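Local coordinates for GTN Reductase (Agrobacterium tumefaciens, PDB 5N6G), which probably reduces activated carbon–carbon double bonds with flavin mononucleotide as cofactor, as in other Old Yellow Enzyme ene-reductases, and here holds 2-phenylacrylic acid in its active site, at residues M21-R26 with V95-H100; T40-R45 with I51-T56; G55-I58 with G62-Y65; I177-A180 with L184-Q187. One frame throughout, in Å; residues are numbered along the deposited sequence.

Contact 1 of 4, residues M21-R26 with V95-H100; sequences MAPLTR and VAQIWH. With FMN (flavin mononucleotide), chain B; 8OZ (2-Phenylacrylic acid), chain C.
One face of the Q97 amide is covered by the P23 ring, whose CG comes within 3.5 Å of Q97 NE2, while the indole of W99 meets T25 obliquely, CH2 lying 4.0 Å from T25 OG1. The same P23 ring lies against one face of the flavin, with CG 3.4 Å from FMN C2, and 2-phenylacrylic acid occupies the opposite face. With CG anti to the backbone N (chi1 -172°) and the chain extended, Q97 carries its amide to the pyrimidine edge: OE1 accepts from FMN N3 at 2.9 Å, and NE2 donates to FMN O2 in a nearly straight bond (171°). This pairing fixes the rotation of the amide. T25 grips the next part of the flavin edge twice, its backbone N bonding to FMN N5 at 2.8 Å and its OG1 to FMN O4 at 2.7 Å. W99 and T25 both reach the ligand: W99 CZ2 stands 3.2 Å and T25 OG1 3.3 Å from 8OZ C. These are the flavin and ligand sites of an Old Yellow Enzyme TIM barrel. The loop after strand 19-21 faces strand 94-99 across strand 50-57, whose V52 touches both P23 and Q97, and E176 of strand 174-178 packs on P23.

Contact 2 of 4, residues T40-R45 with I51-T56; sequences TYYEQR and IVTEGT
Y42 OH is gripped twice by E54: it donates to E54 OE2 at 2.6 Å and accepts from E54 N at 3.0 Å, with an N-H...O angle of 162°. The two bonds tie helix 36-43 to strand 50-57 inside the first beta-alpha-beta unit of the TIM barrel, and they meet the strand where it turns a corner at E54. The carboxylate is approached on its anti side, and its plane is turned 44° from that of the phenol ring. E54 can bend back to the hydroxyl because its CG sits between the backbone N and the carbonyl carbon (chi1 65°), with the chain extended beyond. So close a phenol donor would tend to stabilise the carboxylate as an anion.

On the CD1 and CE1 side of the ring, I51 meets Y42 obliquely, its CG2 lying 3.8 Å from Y42 CD1. The other branch of I51 reaches the backbone, where CD1 approaches Y42 O at 3.7 Å and also the carbonyl of R45. One face of the Y42 ring is covered by the neighbouring Y41, whose CD2 stands over its centre; W80 and I83 of helix 74-89 also pack on Y42.

R45 turns its guanidinium away from the strand and lays one face against the Y41 ring, while its NH1 bonds to Y41 O and Q44 OE1. At the corner itself, T53 OG1 donates to E54 O at 2.8 Å, tilted out of the carbonyl plane, and is also bonded to Q97 N.

Contact 3 of 4, residues G55-I58 with G62-Y65; sequences GTPI and GQGY. With 8OZ (2-Phenylacrylic acid), chain C.
P57 and Q63 meet at about a right angle, the pyrrolidine ring pushing its CG against the flat of the glutamine amide. P57 CG stands over the carbonyl end of the amide, almost directly above Q63 OE1 (3.3 Å) and 3.4 Å from Q63 CD, so the contact is carbon on a planar polar face. In Q63, CG lies beside the backbone N, and a bend at chi2 (-85°) brings the amide across the proline. Rotation of that amide is settled elsewhere, since NE2 is hydrogen-bonded to Y72 OH and V68 O. At the neighbouring ring carbon, P57 CB rests 3.8 Å from G62 O.

This is the return of a tight loop after strand 50-57 of the TIM barrel: P57 closes the strand, and the chain doubles back at the C-terminal mouth, the end at which such barrels carry their active sites. W99 of the neighbouring strand 94-99 packs on P57 too.

Two residues on, Y65 carries the loop into the substrate pocket. Its ring presents one face to the phenyl group of 2-phenylacrylic acid, with 8OZ C6 lying 3.9 Å above the plane and offset toward the rim; the two rings are steeply inclined to each other. Y65 CE1 is 3.9 Å from 8OZ C7, and the phenol OH is hydrogen-bonded to Y183 OH.

Contact 4 of 4, residues I177-A180 with L184-Q187; sequences IHAA and LIEQ. With FMN (flavin mononucleotide), chain B; 8OZ (2-Phenylacrylic acid), chain C.
I185 fits its branches against I177 of strand 174-178 and A179 just beyond. Its CD1 reaches I177 CG2 at 3.6 Å, the two side chains crossing at about a right angle, and its CG2 sits 3.8 Å from A179 CB. CG1 lies beside the backbone N (chi1 -65°) and CG2 anti to it, which sends CD1 toward I177 and CG2 toward A179. One residue later, E186 lies alongside the turn: CG comes 3.4 Å from A179 O, and OE2 3.6 Å from A180 CA.

Waters join the backbones around this apolar patch. One lies 2.8 Å from H178 O and accepts from I185 N at 3.0 Å; another donates to A180 O and accepts from E186 N. They thus occupy the acceptor positions at the start of helix 184-189, whose first amides have no earlier turn to bond to. A third water links A179 O with E186 OE2.

The fourth strand of the TIM barrel leaves here through a short loop into helix 184-189, at the C-terminal mouth, where H178 enters the active site. Its ring gives NE2 to the carboxylate oxygen O of 2-phenylacrylic acid at 2.9 Å (152°), the oxygen lying near the ring plane; N181 bonds to the same ligand. At the other side of the imidazole, ND1 accepts from A180 N at 3.3 Å within the ring plane, a long bond consistent with holding the ring's orientation, and W99 stacks on the ring.

Farther out, E186 OE1 receives G182 N from the connecting loop, and OE2 has K190 as salt-bridge partner and S232 as a further hydrogen bond.

In the fold
Contacts 1, 3 and 4 gather at the C-terminal mouth of the barrel, while contact 2 reaches back along strand 50-57 toward its start. Contact 1 touches all three others, its centre about 8, 10 and 12 Å from those of contacts 2, 3 and 4. Strand 94-99 is flanked by the strands of the others: Q97 O is 2.8 Å from T56 N, and I98 O is 3.1 Å from H178 N. Contacts 2 and 3 share G55 and T56 on strand 50-57. Contacts 1, 3 and 4 all touch 2-phenylacrylic acid; contact 2 meets the flavin through G55, whose N bonds to FMN O4, the E54 side chain lying about 5 Å from FMN and about 7 Å from 8OZ.

Contact 1 of 4, residues M21-R26 with V95-H100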
# COMPACT_ATOMS: atom_id res chain seq x y z
N MET A 21 -3.12 -8.07 7.50
CA MET A 21 -1.68 -7.99 7.28
C MET A 21 -1.38 -6.79 6.39
O MET A 21 -1.76 -6.75 5.21
CB MET A 21 -1.14 -9.28 6.66
CG MET A 21 0.35 -9.21 6.35
SD MET A 21 0.95 -10.80 5.79
CE MET A 21 2.57 -10.36 5.14
N ALA A 22 -0.72 -5.79 6.97
CA ALA A 22 -0.38 -4.59 6.24
C ALA A 22 0.63 -4.90 5.12
O ALA A 22 1.35 -5.91 5.17
CB ALA A 22 0.23 -3.55 7.17
N PRO A 23 0.70 -4.04 4.10
CA PRO A 23 1.64 -4.27 3.00
C PRO A 23 3.07 -4.11 3.48
O PRO A 23 3.40 -3.15 4.18
CB PRO A 23 1.28 -3.18 1.99
CG PRO A 23 0.61 -2.09 2.82
CD PRO A 23 -0.13 -2.84 3.90
N LEU A 24 3.93 -5.06 3.11
CA LEU A 24 5.31 -5.07 3.58
C LEU A 24 6.27 -5.45 2.45
O LEU A 24 6.42 -6.64 2.15
CB LEU A 24 5.46 -6.04 4.74
CG LEU A 24 4.63 -5.72 5.99
CD1 LEU A 24 4.40 -7.00 6.78
CD2 LEU A 24 5.34 -4.66 6.80
N THR A 25 6.96 -4.46 1.90
CA THR A 25 8.06 -4.69 0.96
C THR A 25 9.19 -5.47 1.62
O THR A 25 9.71 -5.09 2.67
CB THR A 25 8.58 -3.33 0.46
OG1 THR A 25 7.55 -2.71 -0.32
CG2 THR A 25 9.82 -3.47 -0.41
N ARG A 26 9.56 -6.60 1.00
CA ARG A 26 10.62 -7.44 1.54
C ARG A 26 11.77 -7.67 0.57
O ARG A 26 12.78 -8.24 0.98
CB ARG A 26 10.06 -8.81 1.98
CG ARG A 26 8.76 -8.75 2.82
CD ARG A 26 8.91 -8.00 4.14
NE ARG A 26 10.02 -8.52 4.92
CZ ARG A 26 9.95 -9.57 5.74
NH1 ARG A 26 8.79 -10.20 5.93
NH2 ARG A 26 11.02 -9.98 6.38
N VAL A 95 -5.42 -9.11 -1.28
CA VAL A 95 -5.50 -8.05 -2.27
C VAL A 95 -4.09 -7.60 -2.62
O VAL A 95 -3.18 -7.59 -1.78
CB VAL A 95 -6.35 -6.87 -1.79
CG1 VAL A 95 -7.81 -7.30 -1.60
CG2 VAL A 95 -5.79 -6.27 -0.51
N ALA A 96 -3.91 -7.22 -3.88
CA ALA A 96 -2.61 -6.74 -4.36
C ALA A 96 -2.50 -5.24 -4.15
O ALA A 96 -3.40 -4.49 -4.56
CB ALA A 96 -2.47 -7.06 -5.85
N GLN A 97 -1.41 -4.80 -3.53
CA GLN A 97 -1.17 -3.37 -3.36
C GLN A 97 -0.50 -2.86 -4.64
O GLN A 97 0.72 -2.93 -4.77
CB GLN A 97 -0.32 -3.05 -2.14
CG GLN A 97 -0.30 -1.54 -1.94
CD GLN A 97 0.65 -1.01 -0.89
OE1 GLN A 97 1.85 -1.29 -0.89
NE2 GLN A 97 0.12 -0.18 -0.02
N ILE A 98 -1.29 -2.31 -5.55
CA ILE A 98 -0.76 -1.94 -6.86
C ILE A 98 -0.10 -0.57 -6.76
O ILE A 98 -0.67 0.38 -6.20
CB ILE A 98 -1.84 -2.03 -7.95
CG1 ILE A 98 -3.02 -1.09 -7.70
CG2 ILE A 98 -2.29 -3.51 -8.10
CD1 ILE A 98 -4.05 -1.12 -8.87
N TRP A 99 1.11 -0.46 -7.28
CA TRP A 99 2.06 0.56 -6.87
C TRP A 99 2.67 1.27 -8.07
O TRP A 99 2.96 0.66 -9.09
CB TRP A 99 3.15 -0.13 -6.09
CG TRP A 99 4.09 0.69 -5.28
CD1 TRP A 99 3.95 1.98 -4.86
CD2 TRP A 99 5.30 0.20 -4.71
NE1 TRP A 99 5.03 2.32 -4.06
CE2 TRP A 99 5.87 1.25 -3.96
CE3 TRP A 99 5.96 -1.03 -4.77
CZ2 TRP A 99 7.06 1.09 -3.26
CZ3 TRP A 99 7.14 -1.19 -4.09
CH2 TRP A 99 7.69 -0.13 -3.35
N HIS A 100 2.87 2.57 -7.92
CA HIS A 100 3.76 3.34 -8.79
C HIS A 100 4.54 4.27 -7.89
O HIS A 100 3.95 5.09 -7.16
CB HIS A 100 2.99 4.13 -9.87
CG HIS A 100 3.86 4.65 -10.96
ND1 HIS A 100 4.96 5.45 -10.74
CD2 HIS A 100 3.79 4.48 -12.30
CE1 HIS A 100 5.54 5.72 -11.89
NE2 HIS A 100 4.84 5.16 -12.86
N1 FMN B . 3.68 0.35 3.46
C2 FMN B . 3.08 0.24 2.24
O2 FMN B . 2.04 0.88 1.95
N3 FMN B . 3.60 -0.62 1.30
C4 FMN B . 4.75 -1.38 1.45
O4 FMN B . 5.11 -2.16 0.56
C4A FMN B . 5.39 -1.24 2.73
N5 FMN B . 6.46 -1.96 2.97
C5A FMN B . 6.98 -1.93 4.25
C6 FMN B . 8.05 -2.77 4.55
C7 FMN B . 8.53 -2.88 5.85
C7M FMN B . 9.67 -3.83 6.13
C8 FMN B . 7.95 -2.12 6.87
C8M FMN B . 8.41 -2.25 8.30
C9 FMN B . 6.90 -1.26 6.57
C9A FMN B . 6.41 -1.17 5.27
N10 FMN B . 5.27 -0.39 4.96
C10 FMN B . 4.76 -0.38 3.69
C1' FMN B . 4.54 0.26 6.07
C2' FMN B . 3.67 -0.75 6.81
O2' FMN B . 2.63 -1.23 5.96
C3' FMN B . 3.05 -0.18 8.08
O3' FMN B . 2.31 1.00 7.77
C4' FMN B . 4.08 0.17 9.16
O4' FMN B . 4.93 -0.95 9.41
C5' FMN B . 3.42 0.64 10.45
O5' FMN B . 2.61 -0.40 11.01
P FMN B . 3.03 -1.30 12.30
O1P FMN B . 3.18 -0.33 13.45
O2P FMN B . 4.37 -1.92 11.93
O3P FMN B . 1.93 -2.28 12.45
C4 8OZ C . 9.85 0.17 3.09
C5 8OZ C . 10.85 -0.04 2.18
C6 8OZ C . 10.61 0.15 0.84
C7 8OZ C . 9.36 0.55 0.41
C8 8OZ C . 6.17 2.13 1.56
C 8OZ C . 6.44 0.44 -0.21
O 8OZ C . 5.00 2.30 1.30
C1 8OZ C . 6.95 1.06 0.85
C2 8OZ C . 8.33 0.75 1.32
C3 8OZ C . 8.59 0.58 2.68
O1 8OZ C . 6.81 2.85 2.44

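Contact 2 of 4, residues T40-R45 with I51-T56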
# COMPACT_ATOMS: atom_id res chain seq x y z
N THR A 40 5.49 -19.52 0.27
CA THR A 40 5.50 -20.02 1.64
C THR A 40 5.20 -18.90 2.62
O THR A 40 4.40 -19.05 3.55
CB THR A 40 6.85 -20.66 1.93
OG1 THR A 40 7.01 -21.75 1.03
CG2 THR A 40 6.96 -21.16 3.39
N TYR A 41 5.86 -17.76 2.43
CA TYR A 41 5.71 -16.62 3.33
C TYR A 41 4.26 -16.18 3.46
O TYR A 41 3.77 -15.97 4.57
CB TYR A 41 6.57 -15.47 2.80
CG TYR A 41 6.35 -14.09 3.36
CD1 TYR A 41 6.76 -13.74 4.63
CD2 TYR A 41 5.79 -13.09 2.56
CE1 TYR A 41 6.60 -12.44 5.11
CE2 TYR A 41 5.64 -11.80 3.03
CZ TYR A 41 6.06 -11.49 4.30
OH TYR A 41 5.93 -10.21 4.75
N TYR A 42 3.57 -16.01 2.33
CA TYR A 42 2.18 -15.57 2.41
C TYR A 42 1.27 -16.67 2.95
O TYR A 42 0.34 -16.39 3.72
CB TYR A 42 1.68 -15.07 1.05
CG TYR A 42 2.18 -13.69 0.71
CD1 TYR A 42 1.71 -12.58 1.40
CD2 TYR A 42 3.12 -13.49 -0.29
CE1 TYR A 42 2.17 -11.29 1.09
CE2 TYR A 42 3.57 -12.21 -0.60
CZ TYR A 42 3.10 -11.12 0.10
OH TYR A 42 3.53 -9.84 -0.22
N GLU A 43 1.53 -17.92 2.57
CA GLU A 43 0.69 -19.01 3.05
C GLU A 43 0.78 -19.16 4.56
O GLU A 43 -0.20 -19.53 5.21
CB GLU A 43 1.08 -20.32 2.34
CG GLU A 43 0.72 -20.30 0.83
CD GLU A 43 1.43 -21.38 0.01
OE1 GLU A 43 2.23 -22.16 0.58
OE2 GLU A 43 1.19 -21.44 -1.22
N GLN A 44 1.96 -18.86 5.14
CA GLN A 44 2.16 -18.94 6.59
C GLN A 44 1.26 -17.98 7.35
O GLN A 44 0.99 -18.19 8.55
CB GLN A 44 3.61 -18.61 6.93
CG GLN A 44 4.58 -19.74 6.66
CD GLN A 44 6.01 -19.38 7.03
OE1 GLN A 44 6.32 -18.22 7.30
NE2 GLN A 44 6.88 -20.37 7.03
N ARG A 45 0.82 -16.91 6.67
CA ARG A 45 0.07 -15.80 7.26
C ARG A 45 -1.39 -15.75 6.81
O ARG A 45 -2.09 -14.77 7.09
CB ARG A 45 0.80 -14.50 6.95
CG ARG A 45 2.14 -14.45 7.67
CD ARG A 45 3.18 -13.51 7.04
NE ARG A 45 4.35 -13.53 7.92
CZ ARG A 45 5.23 -14.51 7.98
NH1 ARG A 45 5.12 -15.56 7.16
NH2 ARG A 45 6.22 -14.45 8.87
N ILE A 51 -4.93 -10.26 3.74
CA ILE A 51 -3.55 -9.93 3.45
C ILE A 51 -3.54 -8.83 2.40
O ILE A 51 -4.19 -8.98 1.36
CB ILE A 51 -2.78 -11.15 2.94
CG1 ILE A 51 -2.62 -12.20 4.03
CG2 ILE A 51 -1.42 -10.72 2.39
CD1 ILE A 51 -2.05 -13.53 3.55
N VAL A 52 -2.80 -7.75 2.66
CA VAL A 52 -2.41 -6.80 1.62
C VAL A 52 -0.98 -7.14 1.25
O VAL A 52 -0.11 -7.21 2.12
CB VAL A 52 -2.53 -5.34 2.08
CG1 VAL A 52 -2.23 -4.41 0.94
CG2 VAL A 52 -3.92 -5.08 2.67
N THR A 53 -0.75 -7.38 -0.04
CA THR A 53 0.60 -7.74 -0.44
C THR A 53 1.55 -6.56 -0.24
O THR A 53 1.15 -5.40 -0.19
CB THR A 53 0.70 -8.15 -1.92
OG1 THR A 53 0.43 -7.03 -2.78
CG2 THR A 53 -0.22 -9.29 -2.28
N GLU A 54 2.83 -6.89 -0.23
CA GLU A 54 3.87 -5.90 -0.50
C GLU A 54 3.49 -5.08 -1.72
O GLU A 54 2.83 -5.57 -2.64
CB GLU A 54 5.21 -6.61 -0.75
CG GLU A 54 5.26 -7.50 -2.01
CD GLU A 54 6.25 -8.66 -1.86
OE1 GLU A 54 7.47 -8.47 -2.07
OE2 GLU A 54 5.79 -9.78 -1.52
N GLY A 55 3.96 -3.84 -1.77
CA GLY A 55 3.72 -3.05 -2.96
C GLY A 55 4.18 -3.79 -4.19
O GLY A 55 5.29 -4.36 -4.21
N THR A 56 3.33 -3.82 -5.21
CA THR A 56 3.62 -4.55 -6.44
C THR A 56 3.42 -3.62 -7.63
O THR A 56 2.29 -3.18 -7.90
CB THR A 56 2.77 -5.82 -6.51
OG1 THR A 56 3.17 -6.61 -7.64
CG2 THR A 56 1.30 -5.55 -6.56

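Contact 3 of 4, residues G55-I58 with G62-Y65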
# COMPACT_ATOMS: atom_id res chain seq x y z
N GLY A 55 3.96 -3.84 -1.77
CA GLY A 55 3.72 -3.05 -2.96
C GLY A 55 4.18 -3.79 -4.19
O GLY A 55 5.29 -4.36 -4.21
N THR A 56 3.33 -3.82 -5.21
CA THR A 56 3.62 -4.55 -6.44
C THR A 56 3.42 -3.62 -7.63
O THR A 56 2.29 -3.18 -7.90
CB THR A 56 2.77 -5.82 -6.51
OG1 THR A 56 3.17 -6.61 -7.64
CG2 THR A 56 1.30 -5.55 -6.56
N PRO A 57 4.48 -3.23 -8.33
CA PRO A 57 4.34 -2.20 -9.35
C PRO A 57 3.54 -2.64 -10.55
O PRO A 57 3.59 -3.79 -10.99
CB PRO A 57 5.79 -1.87 -9.73
CG PRO A 57 6.54 -2.13 -8.43
CD PRO A 57 5.88 -3.39 -7.90
N ILE A 58 2.81 -1.66 -11.10
CA ILE A 58 2.00 -1.86 -12.30
C ILE A 58 2.83 -1.86 -13.58
O ILE A 58 2.32 -2.25 -14.64
CB ILE A 58 0.93 -0.75 -12.40
CG1 ILE A 58 1.61 0.62 -12.47
CG2 ILE A 58 -0.01 -0.81 -11.20
CD1 ILE A 58 0.63 1.78 -12.63
N GLY A 62 7.04 2.09 -12.80
CA GLY A 62 6.59 2.21 -11.42
C GLY A 62 7.45 1.56 -10.37
O GLY A 62 7.10 1.63 -9.18
N GLN A 63 8.54 0.89 -10.77
CA GLN A 63 9.48 0.27 -9.83
C GLN A 63 10.44 1.30 -9.26
O GLN A 63 11.02 2.10 -9.99
CB GLN A 63 10.34 -0.79 -10.53
CG GLN A 63 9.62 -2.07 -10.84
CD GLN A 63 9.60 -3.05 -9.69
OE1 GLN A 63 9.82 -2.69 -8.52
NE2 GLN A 63 9.28 -4.30 -10.01
N GLY A 64 10.69 1.19 -7.95
CA GLY A 64 11.66 2.03 -7.28
C GLY A 64 12.72 1.33 -6.47
O GLY A 64 13.67 1.98 -6.01
N TYR A 65 12.58 0.00 -6.29
CA TYR A 65 13.52 -0.80 -5.50
C TYR A 65 13.76 -2.11 -6.23
O TYR A 65 12.90 -2.61 -6.95
CB TYR A 65 12.99 -1.12 -4.08
CG TYR A 65 12.52 0.11 -3.36
CD1 TYR A 65 11.26 0.61 -3.58
CD2 TYR A 65 13.36 0.82 -2.52
CE1 TYR A 65 10.82 1.74 -2.96
CE2 TYR A 65 12.93 1.97 -1.90
CZ TYR A 65 11.65 2.41 -2.12
OH TYR A 65 11.19 3.57 -1.51
C4 8OZ C . 9.85 0.17 3.09
C5 8OZ C . 10.85 -0.04 2.18
C6 8OZ C . 10.61 0.15 0.84
C7 8OZ C . 9.36 0.55 0.41
C8 8OZ C . 6.17 2.13 1.56
C 8OZ C . 6.44 0.44 -0.21
O 8OZ C . 5.00 2.30 1.30
C1 8OZ C . 6.95 1.06 0.85
C2 8OZ C . 8.33 0.75 1.32
C3 8OZ C . 8.59 0.58 2.68
O1 8OZ C . 6.81 2.85 2.44

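Contact 4 of 4, residues I177-A180 with L184-Q187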
# COMPACT_ATOMS: atom_id res chain seq x y z
N ILE A 177 -5.09 0.30 -3.91
CA ILE A 177 -4.29 1.31 -4.61
C ILE A 177 -3.34 1.95 -3.61
O ILE A 177 -3.76 2.49 -2.59
CB ILE A 177 -5.20 2.36 -5.25
CG1 ILE A 177 -6.04 1.76 -6.37
CG2 ILE A 177 -4.38 3.49 -5.80
CD1 ILE A 177 -7.30 2.58 -6.71
N HIS A 178 -2.04 1.89 -3.89
CA HIS A 178 -1.06 2.56 -3.03
C HIS A 178 -1.09 4.06 -3.29
O HIS A 178 -0.52 4.56 -4.26
CB HIS A 178 0.34 2.02 -3.29
CG HIS A 178 1.31 2.32 -2.19
ND1 HIS A 178 1.16 3.38 -1.32
CD2 HIS A 178 2.43 1.67 -1.80
CE1 HIS A 178 2.13 3.36 -0.43
NE2 HIS A 178 2.93 2.34 -0.71
N ALA A 179 -1.74 4.81 -2.40
CA ALA A 179 -1.82 6.25 -2.53
C ALA A 179 -1.22 6.92 -1.30
O ALA A 179 -1.67 7.99 -0.88
CB ALA A 179 -3.25 6.71 -2.75
N ALA A 180 -0.18 6.30 -0.76
CA ALA A 180 0.39 6.65 0.52
C ALA A 180 1.91 6.80 0.39
O ALA A 180 2.50 6.64 -0.68
CB ALA A 180 0.02 5.59 1.58
N LEU A 184 3.75 7.98 -6.12
CA LEU A 184 3.30 8.84 -7.23
C LEU A 184 2.01 9.58 -6.90
O LEU A 184 1.90 10.79 -7.16
CB LEU A 184 3.12 8.04 -8.51
CG LEU A 184 2.70 8.87 -9.73
CD1 LEU A 184 3.79 9.82 -10.15
CD2 LEU A 184 2.27 7.96 -10.90
N ILE A 185 0.99 8.87 -6.43
CA ILE A 185 -0.30 9.52 -6.22
C ILE A 185 -0.17 10.61 -5.17
O ILE A 185 -0.71 11.71 -5.32
CB ILE A 185 -1.38 8.49 -5.87
CG1 ILE A 185 -1.60 7.54 -7.05
CG2 ILE A 185 -2.71 9.19 -5.55
CD1 ILE A 185 -2.52 6.37 -6.77
N GLU A 186 0.57 10.33 -4.10
CA GLU A 186 0.81 11.32 -3.05
C GLU A 186 1.61 12.50 -3.56
O GLU A 186 1.45 13.63 -3.08
CB GLU A 186 1.56 10.73 -1.87
CG GLU A 186 0.69 10.39 -0.74
CD GLU A 186 1.36 10.49 0.63
OE1 GLU A 186 2.54 10.93 0.79
OE2 GLU A 186 0.65 10.12 1.57
N GLN A 187 2.53 12.25 -4.49
CA GLN A 187 3.31 13.34 -5.07
C GLN A 187 2.41 14.35 -5.78
O GLN A 187 2.64 15.56 -5.71
CB GLN A 187 4.36 12.77 -6.04
CG GLN A 187 5.49 12.03 -5.34
CD GLN A 187 6.22 11.02 -6.23
OE1 GLN A 187 6.41 11.24 -7.42
NE2 GLN A 187 6.66 9.93 -5.63
N1 FMN B . 3.68 0.35 3.46
C2 FMN B . 3.08 0.24 2.24
O2 FMN B . 2.04 0.88 1.95
N3 FMN B . 3.60 -0.62 1.30
C4 FMN B . 4.75 -1.38 1.45
O4 FMN B . 5.11 -2.16 0.56
C4A FMN B . 5.39 -1.24 2.73
N5 FMN B . 6.46 -1.96 2.97
C5A FMN B . 6.98 -1.93 4.25
C6 FMN B . 8.05 -2.77 4.55
C7 FMN B . 8.53 -2.88 5.85
C7M FMN B . 9.67 -3.83 6.13
C8 FMN B . 7.95 -2.12 6.87
C8M FMN B . 8.41 -2.25 8.30
C9 FMN B . 6.90 -1.26 6.57
C9A FMN B . 6.41 -1.17 5.27
N10 FMN B . 5.27 -0.39 4.96
C10 FMN B . 4.76 -0.38 3.69
C1' FMN B . 4.54 0.26 6.07
C2' FMN B . 3.67 -0.75 6.81
O2' FMN B . 2.63 -1.23 5.96
C3' FMN B . 3.05 -0.18 8.08
O3' FMN B . 2.31 1.00 7.77
C4' FMN B . 4.08 0.17 9.16
O4' FMN B . 4.93 -0.95 9.41
C5' FMN B . 3.42 0.64 10.45
O5' FMN B . 2.61 -0.40 11.01
P FMN B . 3.03 -1.30 12.30
O1P FMN B . 3.18 -0.33 13.45
O2P FMN B . 4.37 -1.92 11.93
O3P FMN B . 1.93 -2.28 12.45
C4 8OZ C . 9.85 0.17 3.09
C5 8OZ C . 10.85 -0.04 2.18
C6 8OZ C . 10.61 0.15 0.84
C7 8OZ C . 9.36 0.55 0.41
C8 8OZ C . 6.17 2.13 1.56
C 8OZ C . 6.44 0.44 -0.21
O 8OZ C . 5.00 2.30 1.30
C1 8OZ C . 6.95 1.06 0.85
C2 8OZ C . 8.33 0.75 1.32
C3 8OZ C . 8.59 0.58 2.68
O1 8OZ C . 6.81 2.85 2.44
O HOH W 1 1.47 5.95 -5.70
O HOH W 2 -1.82 9.60 1.22
O HOH W 3 1.41 7.45 -3.33